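Local coordinates for twitching motility pilus retraction protein (Geobacter sulfurreducens PCA, PDB 5ZFQ) that probably works as a hexameric ATPase motor that powers the retraction of type IV pili during twitching motility, at residues Gln292-Asn297 against Lys301-Ala306; Glu83-Lys88 against Asn93-Ser98; Glu238-Leu243 against His248-Thr253; Gln331-Gln336 against Pro369-Gln374. All coordinates share one frame; numbering follows the deposited sequence. Where two conformers were deposited one is given.

Contact 1 (Gln292-Asn297 against Lys301-Ala306); sequences QTLLPN and KGRVLA
Thr293 and Ala306 are a hydrogen-bonded pair within a beta hairpin whose second strand, 303-310, lies at the edge of the mixed sheet of the ATPase core. Thr293 N reaches Ala306 O at 3.0 Å and Ala306 N reaches Thr293 O at 2.9 Å; Leu295 and Val304 are bonded in the same reciprocal way, while Leu294 faces Leu305 as a non-hydrogen-bonded pair. The strand segments run at 144° to each other, so the hairpin is twisted. Arg303 can be followed outward: CB lies against Leu295 O at 3.3 Å, CG remains beside that oxygen, and CD moves on to Leu294 CB at 3.9 Å. The chain then bends (chi3 -74°); the Arg303 and Leu294 side chains cross at about a right angle, and Leu294 CD1 sits over one guanidinium face, toward its rim. At the tip, NH1 is hydrogen-bonded to Gly159 O, in the probable P-loop. On the same side as Leu294, Leu305 CD1 meets Leu294 CD2 at 3.7 Å. Thr293, Leu295 and Ala306 turn instead toward helix 344-353, and Leu295 also touches helix 359-365 and Phe284 of a second subunit. At the turn Asn297 OD1 is hydrogen-bonded to Gly300 N, and Asn297 N donates to Gly302 O at 3.0 Å.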
loop_
_atom_site.group_PDB
_atom_site.type_symbol
_atom_site.label_atom_id
_atom_site.label_comp_id
_atom_site.label_asym_id
_atom_site.label_seq_id
_atom_site.Cartn_x
_atom_site.Cartn_y
_atom_site.Cartn_z
ATOM N N GLN A 292 11.330 -34.270 2.143
ATOM C CA GLN A 292 10.492 -35.433 2.223
ATOM C C GLN A 292 9.272 -35.526 1.380
ATOM O O GLN A 292 8.680 -34.553 1.061
ATOM C CB GLN A 292 10.013 -35.550 3.639
ATOM C CG GLN A 292 11.122 -35.642 4.645
ATOM C CD GLN A 292 10.618 -35.956 6.010
ATOM O OE1 GLN A 292 9.443 -35.943 6.244
ATOM N NE2 GLN A 292 11.511 -36.237 6.911
ATOM N N THR A 293 8.957 -36.739 0.971
ATOM C CA THR A 293 7.734 -37.041 0.262
ATOM C C THR A 293 7.067 -38.295 0.762
ATOM O O THR A 293 7.704 -39.288 0.909
ATOM C CB THR A 293 7.948 -37.332 -1.217
ATOM O OG1 THR A 293 8.750 -36.331 -1.803
ATOM C CG2 THR A 293 6.667 -37.284 -1.896
ATOM N N LEU A 294 5.790 -38.248 1.065
ATOM C CA LEU A 294 5.066 -39.486 1.335
ATOM C C LEU A 294 4.402 -39.939 0.040
ATOM O O LEU A 294 3.404 -39.351 -0.409
ATOM C CB LEU A 294 4.023 -39.301 2.445
ATOM C CG LEU A 294 4.554 -39.173 3.885
ATOM C CD1 LEU A 294 3.427 -38.802 4.863
ATOM C CD2 LEU A 294 5.300 -40.446 4.330
ATOM N N LEU A 295 4.986 -40.962 -0.574
ATOM C CA LEU A 295 4.446 -41.537 -1.793
ATOM C C LEU A 295 3.441 -42.613 -1.430
ATOM O O LEU A 295 3.426 -43.064 -0.294
ATOM C CB LEU A 295 5.576 -42.106 -2.657
ATOM C CG LEU A 295 6.561 -41.033 -3.138
ATOM C CD1 LEU A 295 7.771 -41.668 -3.772
ATOM C CD2 LEU A 295 5.877 -40.092 -4.113
ATOM N N PRO A 296 2.572 -43.005 -2.378
ATOM C CA PRO A 296 1.731 -44.187 -2.163
ATOM C C PRO A 296 2.533 -45.476 -2.285
ATOM O O PRO A 296 3.464 -45.527 -3.082
ATOM C CB PRO A 296 0.689 -44.088 -3.286
ATOM C CG PRO A 296 1.319 -43.278 -4.332
ATOM C CD PRO A 296 2.182 -42.278 -3.599
ATOM N N ASN A 297 2.199 -46.509 -1.523
ATOM C CA ASN A 297 2.874 -47.774 -1.759
ATOM C C ASN A 297 2.314 -48.418 -3.025
ATOM O O ASN A 297 1.268 -47.995 -3.542
ATOM C CB ASN A 297 2.767 -48.725 -0.554
ATOM C CG ASN A 297 1.342 -48.882 -0.027
ATOM O OD1 ASN A 297 0.366 -48.812 -0.780
ATOM N ND2 ASN A 297 1.226 -49.116 1.282
ATOM N N LYS A 301 -2.857 -48.565 -0.464
ATOM C CA LYS A 301 -3.616 -48.470 0.776
ATOM C C LYS A 301 -2.752 -47.970 1.929
ATOM O O LYS A 301 -3.116 -48.124 3.100
ATOM C CB LYS A 301 -4.220 -49.827 1.131
ATOM C CG LYS A 301 -4.771 -50.581 -0.071
ATOM C CD LYS A 301 -6.200 -51.101 0.150
ATOM C CE LYS A 301 -6.750 -51.808 -1.107
ATOM N NZ LYS A 301 -7.890 -51.077 -1.746
ATOM N N GLY A 302 -1.605 -47.379 1.597
ATOM C CA GLY A 302 -0.696 -46.838 2.595
ATOM C C GLY A 302 0.371 -45.974 1.959
ATOM O O GLY A 302 0.377 -45.791 0.753
ATOM N N ARG A 303 1.276 -45.438 2.767
ATOM C CA ARG A 303 2.280 -44.493 2.267
ATOM C C ARG A 303 3.693 -44.762 2.782
ATOM O O ARG A 303 3.894 -44.967 3.979
ATOM C CB ARG A 303 1.893 -43.057 2.632
ATOM C CG ARG A 303 0.663 -42.545 1.899
ATOM C CD ARG A 303 0.521 -41.040 2.024
ATOM N NE ARG A 303 0.071 -40.614 3.353
ATOM C CZ ARG A 303 0.114 -39.351 3.780
ATOM N NH1 ARG A 303 0.608 -38.403 2.981
ATOM N NH2 ARG A 303 -0.324 -39.027 4.999
ATOM N N VAL A 304 4.660 -44.658 1.886
ATOM C CA VAL A 304 6.064 -44.833 2.189
ATOM C C VAL A 304 6.798 -43.514 2.053
ATOM O O VAL A 304 6.375 -42.646 1.359
ATOM C CB VAL A 304 6.731 -45.878 1.300
ATOM C CG1 VAL A 304 6.115 -47.219 1.539
ATOM C CG2 VAL A 304 6.602 -45.516 -0.150
ATOM N N LEU A 305 7.911 -43.381 2.742
ATOM C CA LEU A 305 8.668 -42.164 2.722
ATOM C C LEU A 305 9.868 -42.163 1.814
ATOM O O LEU A 305 10.613 -43.089 1.777
ATOM C CB LEU A 305 9.100 -41.819 4.128
ATOM C CG LEU A 305 9.821 -40.492 4.229
ATOM C CD1 LEU A 305 8.839 -39.356 4.254
ATOM C CD2 LEU A 305 10.740 -40.431 5.416
ATOM N N ALA A 306 9.994 -41.101 1.044
ATOM C CA ALA A 306 11.102 -40.872 0.153
ATOM C C ALA A 306 11.794 -39.652 0.736
ATOM O O ALA A 306 11.185 -38.692 1.103
ATOM C CB ALA A 306 10.644 -40.656 -1.254
#

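Contact 2 (Glu83-Lys88 against Asn93-Ser98); sequences EQQKHK and NELDLS
Lys88 and Leu95 mark the closest backbone approach, CA to CA 7.1 Å, where helix segment 83-88 and strand 94-98 run in roughly opposing directions, at 145°, with their axes 8.4 Å apart. The chain reverses at Asn93, the first residue past the helix, whose positive phi of 59° turns it into the strand. Contact is mostly apolar and centres on Leu95. Its CG stands anti to the backbone N (chi1 -175°), which extends the two methyls to the helix surface: CD2 meets Gln85 CB at 3.8 Å and also lies by the Gln85 carbonyl oxygen, while CD1 meets Lys88 CD at 3.9 Å. The extended Lys88 chain crosses the leucine at a slant, touching it through CB and CD, and its NZ goes on to a weak hydrogen bond with Gly205 O. Beyond Leu95, Leu97 CD1 lies against the Gln85 amide, 3.3 Å from Gln85 NE2, the two side chains crossing at about a right angle; Gln85 OE1 is tied back to Thr82 N. Replacing Leu95 by an alanine is likely to leave Gln85 CB and Lys88 CD without their shared apolar partner and to open a gap between helix and strand. Leu81, in the loop before the helix, touches both leucines. Strand 94-101 is an outermost strand of the N-terminal antiparallel sheet, bonded to strand 105-114; on its other face Asp96 pairs with Arg108 and with Arg220 of a second subunit, and Glu94 with Arg202 of that subunit.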
loop_
_atom_site.group_PDB
_atom_site.type_symbol
_atom_site.label_atom_id
_atom_site.label_comp_id
_atom_site.label_asym_id
_atom_site.label_seq_id
_atom_site.Cartn_x
_atom_site.Cartn_y
_atom_site.Cartn_z
ATOM N N GLU A 83 -15.912 -21.119 26.836
ATOM C CA GLU A 83 -16.770 -20.069 26.331
ATOM C C GLU A 83 -16.036 -19.161 25.340
ATOM O O GLU A 83 -16.634 -18.685 24.379
ATOM C CB GLU A 83 -17.338 -19.261 27.498
ATOM C CG GLU A 83 -18.144 -20.118 28.476
ATOM C CD GLU A 83 -19.308 -20.855 27.813
ATOM O OE1 GLU A 83 -20.175 -20.170 27.222
ATOM O OE2 GLU A 83 -19.354 -22.113 27.871
ATOM N N GLN A 84 -14.745 -18.925 25.561
ATOM C CA GLN A 84 -13.993 -18.050 24.664
ATOM C C GLN A 84 -13.854 -18.737 23.309
ATOM O O GLN A 84 -13.957 -18.087 22.262
ATOM C CB GLN A 84 -12.618 -17.675 25.259
ATOM C CG GLN A 84 -11.585 -17.086 24.256
ATOM C CD GLN A 84 -10.781 -18.143 23.464
ATOM O OE1 GLN A 84 -10.147 -19.032 24.044
ATOM N NE2 GLN A 84 -10.831 -18.055 22.136
ATOM N N GLN A 85 -13.651 -20.051 23.331
ATOM C CA GLN A 85 -13.521 -20.790 22.092
ATOM C C GLN A 85 -14.838 -20.773 21.316
ATOM O O GLN A 85 -14.836 -20.668 20.090
ATOM C CB GLN A 85 -13.055 -22.215 22.369
ATOM C CG GLN A 85 -11.601 -22.269 22.739
ATOM C CD GLN A 85 -11.153 -23.618 23.279
ATOM O OE1 GLN A 85 -11.946 -24.396 23.833
ATOM N NE2 GLN A 85 -9.856 -23.902 23.124
ATOM N N LYS A 86 -15.955 -20.856 22.032
ATOM C CA LYS A 86 -17.266 -20.750 21.415
ATOM C C LYS A 86 -17.446 -19.392 20.741
ATOM O O LYS A 86 -17.818 -19.320 19.570
ATOM C CB LYS A 86 -18.364 -20.969 22.447
ATOM C CG LYS A 86 -18.422 -22.383 22.989
ATOM C CD LYS A 86 -19.417 -22.479 24.132
ATOM C CE LYS A 86 -19.599 -23.906 24.624
ATOM N NZ LYS A 86 -20.287 -23.942 25.955
ATOM N N HIS A 87 -17.188 -18.318 21.487
ATOM C CA HIS A 87 -17.291 -16.961 20.948
ATOM C C HIS A 87 -16.336 -16.800 19.760
ATOM O O HIS A 87 -16.682 -16.182 18.757
ATOM C CB HIS A 87 -16.993 -15.917 22.039
ATOM C CG HIS A 87 -17.115 -14.489 21.584
ATOM N ND1 HIS A 87 -16.104 -13.824 20.924
ATOM C CD2 HIS A 87 -18.119 -13.588 21.735
ATOM C CE1 HIS A 87 -16.487 -12.586 20.663
ATOM N NE2 HIS A 87 -17.704 -12.417 21.146
ATOM N N LYS A 88 -15.133 -17.356 19.876
ATOM C CA LYS A 88 -14.167 -17.239 18.795
ATOM C C LYS A 88 -14.729 -17.926 17.536
ATOM O O LYS A 88 -14.682 -17.355 16.437
ATOM C CB LYS A 88 -12.806 -17.836 19.185
ATOM C CG LYS A 88 -11.650 -17.339 18.290
ATOM C CD LYS A 88 -10.338 -18.137 18.470
ATOM C CE LYS A 88 -9.204 -17.529 17.620
ATOM N NZ LYS A 88 -8.066 -18.475 17.295
ATOM N N ASN A 93 -16.507 -18.783 12.270
ATOM C CA ASN A 93 -16.956 -20.025 11.626
ATOM C C ASN A 93 -15.806 -21.010 11.403
ATOM O O ASN A 93 -15.866 -21.905 10.559
ATOM C CB ASN A 93 -17.689 -19.726 10.323
ATOM C CG ASN A 93 -19.126 -19.341 10.559
ATOM O OD1 ASN A 93 -19.502 -18.921 11.664
ATOM N ND2 ASN A 93 -19.950 -19.503 9.540
ATOM N N GLU A 94 -14.773 -20.841 12.215
ATOM C CA GLU A 94 -13.595 -21.689 12.193
ATOM C C GLU A 94 -12.946 -21.676 13.571
ATOM O O GLU A 94 -12.718 -20.607 14.155
ATOM C CB GLU A 94 -12.602 -21.230 11.103
ATOM C CG GLU A 94 -12.771 -21.954 9.755
ATOM C CD GLU A 94 -13.422 -21.116 8.682
ATOM O OE1 GLU A 94 -13.610 -19.876 8.836
ATOM O OE2 GLU A 94 -13.765 -21.720 7.657
ATOM N N LEU A 95 -12.685 -22.870 14.097
ATOM C CA LEU A 95 -11.964 -23.023 15.355
ATOM C C LEU A 95 -11.119 -24.285 15.316
ATOM O O LEU A 95 -11.596 -25.353 14.919
ATOM C CB LEU A 95 -12.926 -23.080 16.539
ATOM C CG LEU A 95 -12.279 -23.125 17.917
ATOM C CD1 LEU A 95 -11.781 -21.727 18.318
ATOM C CD2 LEU A 95 -13.261 -23.667 18.912
ATOM N N ASP A 96 -9.867 -24.178 15.740
ATOM C CA ASP A 96 -9.001 -25.350 15.776
ATOM C C ASP A 96 -8.286 -25.374 17.109
ATOM O O ASP A 96 -7.663 -24.391 17.483
ATOM C CB ASP A 96 -8.005 -25.317 14.607
ATOM C CG ASP A 96 -7.189 -26.590 14.488
ATOM O OD1 ASP A 96 -7.686 -27.578 13.889
ATOM O OD2 ASP A 96 -6.038 -26.594 14.996
ATOM N N LEU A 97 -8.366 -26.484 17.835
ATOM C CA LEU A 97 -7.757 -26.523 19.168
ATOM C C LEU A 97 -7.179 -27.895 19.551
ATOM O O LEU A 97 -7.315 -28.883 18.805
ATOM C CB LEU A 97 -8.784 -26.109 20.234
ATOM C CG LEU A 97 -9.808 -27.199 20.604
ATOM C CD1 LEU A 97 -10.392 -26.923 21.954
ATOM C CD2 LEU A 97 -10.921 -27.374 19.544
ATOM N N SER A 98 -6.540 -27.942 20.722
ATOM C CA SER A 98 -6.208 -29.203 21.372
ATOM C C SER A 98 -6.879 -29.281 22.750
ATOM O O SER A 98 -7.195 -28.255 23.373
ATOM C CB SER A 98 -4.696 -29.381 21.511
ATOM O OG SER A 98 -4.133 -28.343 22.293
#

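Contact 3 (Glu238-Leu243 against His248-Thr253); sequences EAALTL and HLCLAT
Leu243 O is gripped twice by His248, accepting from the ring nitrogen ND1 at 3.0 Å and from the backbone N at 3.1 Å. The ring bond uses a lone pair of the carbonyl, and the oxygen lies only 8° out of the imidazole plane; together with Thr246 OG1, the bond restrains the turn of the ring. Thr246 OG1 is hydrogen-bonded to both Leu243 O and His248 ND1, closing the polar cluster where helix 234-245 ends and strand 249-254 begins. Over one face of the imidazole, toward the rim, sits Leu243 CD2, a CH-pi contact of 3.9 Å from the methyl to the ring centroid. A leucine in place of His248 would lack the ring donor and is likely to leave Thr246 OG1 without one of its partners and the helix end less firmly tied to the strand. Farther along, with chi1 at -176° the Cys250 sulfur swings beside its own carbonyl carbon, and SG reaches Ala240 CB at 3.6 Å; Leu243 CB approaches Cys250 CB at 4.3 Å. These residues make the return of a beta-alpha-beta crossover from strand 225-230 through helix 234-245. Strand 249-254 lies parallel between strands 225-230 and 150-155; Leu243 touches Val226 there and Cys250 touches Val228, while Leu249 and Leu251 pack on helix 162-176 across the sheet.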
loop_
_atom_site.group_PDB
_atom_site.type_symbol
_atom_site.label_atom_id
_atom_site.label_comp_id
_atom_site.label_asym_id
_atom_site.label_seq_id
_atom_site.Cartn_x
_atom_site.Cartn_y
_atom_site.Cartn_z
ATOM N N GLU A 238 15.431 -14.734 9.164
ATOM C CA GLU A 238 16.449 -13.948 9.836
ATOM C C GLU A 238 16.542 -14.302 11.300
ATOM O O GLU A 238 17.604 -14.186 11.903
ATOM C CB GLU A 238 16.154 -12.458 9.687
ATOM C CG GLU A 238 17.026 -11.740 8.684
ATOM C CD GLU A 238 16.506 -10.348 8.405
ATOM O OE1 GLU A 238 15.492 -9.974 9.038
ATOM O OE2 GLU A 238 17.089 -9.632 7.556
ATOM N N ALA A 239 15.423 -14.715 11.876
ATOM C CA ALA A 239 15.424 -15.124 13.268
ATOM C C ALA A 239 16.088 -16.493 13.401
ATOM O O ALA A 239 16.946 -16.683 14.252
ATOM C CB ALA A 239 14.007 -15.141 13.828
ATOM N N ALA A 240 15.690 -17.434 12.544
ATOM C CA ALA A 240 16.309 -18.757 12.480
ATOM C C ALA A 240 17.819 -18.670 12.283
ATOM O O ALA A 240 18.566 -19.333 12.988
ATOM C CB ALA A 240 15.684 -19.594 11.346
ATOM N N LEU A 241 18.258 -17.864 11.315
ATOM C CA LEU A 241 19.684 -17.697 11.049
ATOM C C LEU A 241 20.412 -17.158 12.276
ATOM O O LEU A 241 21.542 -17.552 12.577
ATOM C CB LEU A 241 19.901 -16.773 9.856
ATOM C CG LEU A 241 19.491 -17.426 8.538
ATOM C CD1 LEU A 241 19.425 -16.419 7.388
ATOM C CD2 LEU A 241 20.441 -18.600 8.217
ATOM N N THR A 242 19.728 -16.269 12.984
ATOM C CA THR A 242 20.279 -15.628 14.153
ATOM C C THR A 242 20.478 -16.650 15.267
ATOM O O THR A 242 21.548 -16.718 15.879
ATOM C CB THR A 242 19.365 -14.487 14.603
ATOM O OG1 THR A 242 19.387 -13.476 13.589
ATOM C CG2 THR A 242 19.788 -13.897 15.953
ATOM N N LEU A 243 19.453 -17.459 15.508
ATOM C CA LEU A 243 19.544 -18.515 16.498
ATOM C C LEU A 243 20.714 -19.451 16.151
ATOM O O LEU A 243 21.555 -19.768 17.010
ATOM C CB LEU A 243 18.208 -19.270 16.584
ATOM C CG LEU A 243 17.077 -18.537 17.329
ATOM C CD1 LEU A 243 15.718 -18.994 16.887
ATOM C CD2 LEU A 243 17.198 -18.754 18.811
ATOM N N HIS A 248 22.692 -21.730 19.076
ATOM C CA HIS A 248 21.474 -22.492 19.267
ATOM C C HIS A 248 21.378 -23.568 18.217
ATOM O O HIS A 248 22.105 -23.546 17.212
ATOM C CB HIS A 248 20.259 -21.588 19.210
ATOM C CG HIS A 248 20.337 -20.439 20.163
ATOM N ND1 HIS A 248 21.019 -19.277 19.872
ATOM C CD2 HIS A 248 19.859 -20.289 21.419
ATOM C CE1 HIS A 248 20.942 -18.452 20.901
ATOM N NE2 HIS A 248 20.245 -19.042 21.854
ATOM N N LEU A 249 20.515 -24.540 18.469
ATOM C CA LEU A 249 20.125 -25.448 17.421
ATOM C C LEU A 249 18.736 -25.022 16.935
ATOM O O LEU A 249 17.758 -25.003 17.714
ATOM C CB LEU A 249 20.135 -26.897 17.904
ATOM C CG LEU A 249 19.726 -27.935 16.843
ATOM C CD1 LEU A 249 20.762 -28.070 15.725
ATOM C CD2 LEU A 249 19.445 -29.302 17.464
ATOM N N CYS A 250 18.649 -24.656 15.660
ATOM C CA CYS A 250 17.380 -24.237 15.096
ATOM C C CYS A 250 16.800 -25.299 14.159
ATOM O O CYS A 250 17.416 -25.657 13.146
ATOM C CB CYS A 250 17.541 -22.907 14.356
ATOM S SG CYS A 250 15.969 -22.258 13.720
ATOM N N LEU A 251 15.625 -25.812 14.513
ATOM C CA LEU A 251 14.882 -26.714 13.633
ATOM C C LEU A 251 13.858 -25.894 12.887
ATOM O O LEU A 251 13.153 -25.086 13.495
ATOM C CB LEU A 251 14.186 -27.835 14.420
ATOM C CG LEU A 251 15.148 -28.683 15.243
ATOM C CD1 LEU A 251 14.419 -29.654 16.149
ATOM C CD2 LEU A 251 16.173 -29.405 14.334
ATOM N N ALA A 252 13.769 -26.089 11.577
ATOM C CA ALA A 252 12.835 -25.304 10.791
ATOM C C ALA A 252 12.387 -26.024 9.522
ATOM O O ALA A 252 12.982 -27.019 9.114
ATOM C CB ALA A 252 13.449 -23.936 10.440
ATOM N N THR A 253 11.319 -25.498 8.966
ATOM C CA THR A 253 10.585 -26.042 7.859
ATOM C C THR A 253 10.431 -25.113 6.654
ATOM O O THR A 253 10.370 -23.935 6.767
ATOM C CB THR A 253 9.203 -26.453 8.447
ATOM O OG1 THR A 253 9.264 -27.778 8.922
ATOM C CG2 THR A 253 8.062 -26.355 7.512
#

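Contact 4 (Gln331-Gln336 against Pro369-Gln374); sequences QMQVGQ and PDELKQ
Gln333 and Glu371 make a small polar surface contact between two short helices of the C-terminal helical part of the protein, which follows the sheet-containing ATPase core. Segment 331-336 takes in the weakly bonded end of helix 328-333 and the loop after it, and segment 369-374 opens helix 369-377, the last helix modelled. The backbones stay far apart, with Gln333 CA and Glu371 CA at 11.1 Å, and this single pair of long side chains spans the distance, burying just 66 Å² in all. Both point toward the opposite segment and approach from opposing directions. A chi1 of 169° and an extended chain beyond it carry the Glu371 carboxylate well clear of its helix; Gln333 is likewise stretched beyond CG. Glu371 OE2 is hydrogen-bonded to Tyr329 OH, one turn earlier in the helix that carries Gln333, and more weakly to Asn345 ND2 of helix 344-353. The carboxylate therefore links three helices. Both residues of the pair touch a crystal neighbour as well, so its exact pose may owe something to the lattice. Around it, Met332 turns to strand 303-310, and Leu372 packs on Met363 of helix 359-365. Where the two side chains meet, the amide and carboxylate planes are turned 42° apart, and Gln333 NE2 comes to 3.1 Å from Glu371 OE1 and 3.7 Å from Glu371 OE2.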
loop_
_atom_site.group_PDB
_atom_site.type_symbol
_atom_site.label_atom_id
_atom_site.label_comp_id
_atom_site.label_asym_id
_atom_site.label_seq_id
_atom_site.Cartn_x
_atom_site.Cartn_y
_atom_site.Cartn_z
ATOM N N GLN A 331 27.678 -33.283 -5.140
ATOM C CA GLN A 331 28.252 -33.750 -3.886
ATOM C C GLN A 331 27.324 -34.733 -3.171
ATOM O O GLN A 331 27.769 -35.582 -2.403
ATOM C CB GLN A 331 28.574 -32.561 -2.985
ATOM C CG GLN A 331 29.710 -31.729 -3.511
ATOM C CD GLN A 331 30.976 -32.556 -3.737
ATOM O OE1 GLN A 331 31.516 -33.158 -2.797
ATOM N NE2 GLN A 331 31.452 -32.594 -4.992
ATOM N N MET A 332 26.031 -34.637 -3.440
ATOM C CA MET A 332 25.086 -35.495 -2.750
ATOM C C MET A 332 25.040 -36.901 -3.361
ATOM O O MET A 332 24.666 -37.875 -2.688
ATOM C CB MET A 332 23.703 -34.851 -2.762
ATOM C CG MET A 332 23.751 -33.389 -2.403
ATOM S SD MET A 332 22.149 -32.592 -2.283
ATOM C CE MET A 332 21.068 -33.936 -1.763
ATOM N N GLN A 333 25.394 -36.998 -4.627
ATOM C CA GLN A 333 25.401 -38.265 -5.327
ATOM C C GLN A 333 26.419 -39.222 -4.746
ATOM O O GLN A 333 26.144 -40.393 -4.529
ATOM C CB GLN A 333 25.704 -38.018 -6.784
ATOM C CG GLN A 333 24.488 -37.929 -7.671
ATOM C CD GLN A 333 24.745 -37.073 -8.877
ATOM O OE1 GLN A 333 25.755 -36.414 -8.959
ATOM N NE2 GLN A 333 23.835 -37.085 -9.821
ATOM N N VAL A 334 27.590 -38.696 -4.436
ATOM C CA VAL A 334 28.684 -39.493 -3.913
ATOM C C VAL A 334 28.895 -39.451 -2.410
ATOM O O VAL A 334 29.901 -39.951 -1.939
ATOM C CB VAL A 334 29.996 -39.060 -4.560
ATOM C CG1 VAL A 334 29.768 -38.802 -6.026
ATOM C CG2 VAL A 334 30.507 -37.813 -3.898
ATOM N N GLY A 335 27.969 -38.849 -1.673
ATOM C CA GLY A 335 28.102 -38.680 -0.246
ATOM C C GLY A 335 27.527 -39.696 0.700
ATOM O O GLY A 335 27.581 -39.505 1.895
ATOM N N GLN A 336 26.980 -40.778 0.188
ATOM C CA GLN A 336 26.351 -41.753 1.059
ATOM C C GLN A 336 27.161 -42.492 2.101
ATOM O O GLN A 336 26.679 -42.716 3.193
ATOM C CB GLN A 336 25.662 -42.814 0.224
ATOM C CG GLN A 336 24.998 -43.864 1.078
ATOM C CD GLN A 336 23.689 -43.377 1.611
ATOM O OE1 GLN A 336 22.759 -43.163 0.858
ATOM N NE2 GLN A 336 23.611 -43.190 2.901
ATOM N N PRO A 369 14.098 -38.024 -14.187
ATOM C CA PRO A 369 13.692 -39.318 -14.759
ATOM C C PRO A 369 14.841 -40.043 -15.497
ATOM O O PRO A 369 15.113 -41.207 -15.189
ATOM C CB PRO A 369 12.569 -38.929 -15.731
ATOM C CG PRO A 369 11.989 -37.736 -15.179
ATOM C CD PRO A 369 13.039 -37.013 -14.342
ATOM N N ASP A 370 15.509 -39.365 -16.437
ATOM C CA ASP A 370 16.641 -39.957 -17.173
ATOM C C ASP A 370 17.728 -40.509 -16.238
ATOM O O ASP A 370 18.224 -41.616 -16.445
ATOM C CB ASP A 370 17.264 -38.933 -18.127
ATOM C CG ASP A 370 16.392 -38.646 -19.340
ATOM O OD1 ASP A 370 15.618 -39.535 -19.759
ATOM O OD2 ASP A 370 16.466 -37.515 -19.867
ATOM N N GLU A 371 18.101 -39.743 -15.213
ATOM C CA GLU A 371 19.065 -40.223 -14.220
ATOM C C GLU A 371 18.588 -41.504 -13.539
ATOM O O GLU A 371 19.336 -42.481 -13.458
ATOM C CB GLU A 371 19.350 -39.155 -13.167
ATOM C CG GLU A 371 20.129 -39.689 -11.972
ATOM C CD GLU A 371 20.733 -38.590 -11.109
ATOM O OE1 GLU A 371 21.455 -37.729 -11.665
ATOM O OE2 GLU A 371 20.487 -38.582 -9.877
ATOM N N LEU A 372 17.339 -41.502 -13.076
ATOM C CA LEU A 372 16.767 -42.675 -12.408
ATOM C C LEU A 372 16.738 -43.909 -13.322
ATOM O O LEU A 372 17.132 -44.987 -12.892
ATOM C CB LEU A 372 15.355 -42.375 -11.883
ATOM C CG LEU A 372 14.775 -43.416 -10.911
ATOM C CD1 LEU A 372 15.710 -43.591 -9.714
ATOM C CD2 LEU A 372 13.336 -43.121 -10.455
ATOM N N LYS A 373 16.290 -43.782 -14.573
ATOM C CA LYS A 373 16.470 -44.910 -15.514
ATOM C C LYS A 373 17.926 -45.378 -15.591
ATOM O O LYS A 373 18.201 -46.588 -15.526
ATOM C CB LYS A 373 15.980 -44.590 -16.933
ATOM C CG LYS A 373 14.733 -43.786 -17.003
ATOM C CD LYS A 373 13.709 -44.708 -17.690
ATOM C CE LYS A 373 12.292 -44.420 -17.384
ATOM N NZ LYS A 373 11.659 -45.368 -16.331
ATOM N N GLN A 374 18.851 -44.426 -15.701
ATOM C CA GLN A 374 20.266 -44.762 -15.809
ATOM C C GLN A 374 20.734 -45.614 -14.612
ATOM O O GLN A 374 21.439 -46.627 -14.780
ATOM C CB GLN A 374 21.102 -43.481 -15.936
ATOM C CG GLN A 374 22.354 -43.589 -16.835
ATOM C CD GLN A 374 22.055 -44.190 -18.211
ATOM O OE1 GLN A 374 21.371 -43.584 -19.046
ATOM N NE2 GLN A 374 22.560 -45.398 -18.444
#

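How the contacts relate
Contacts 1 and 3 belong to the same mixed sheet, yet lie on opposite sides of the chain's centre, their centres about 28 Å apart and nearest atoms about 9 Å. Contact 1 and segment 248-253 both border the probable P-loop. Contact 4, about 20 Å from contact 1 between centres, lies on the same side of the chain's centre, and strand 303-310 runs from contact 1 toward it. Contact 2 stands apart on the N-terminal sheet, about 49 Å from contact 4 between centres. Contacts 1 and 2 both meet a second subunit, whereas Thr242 of segment 238-243 bonds to His255 of a third.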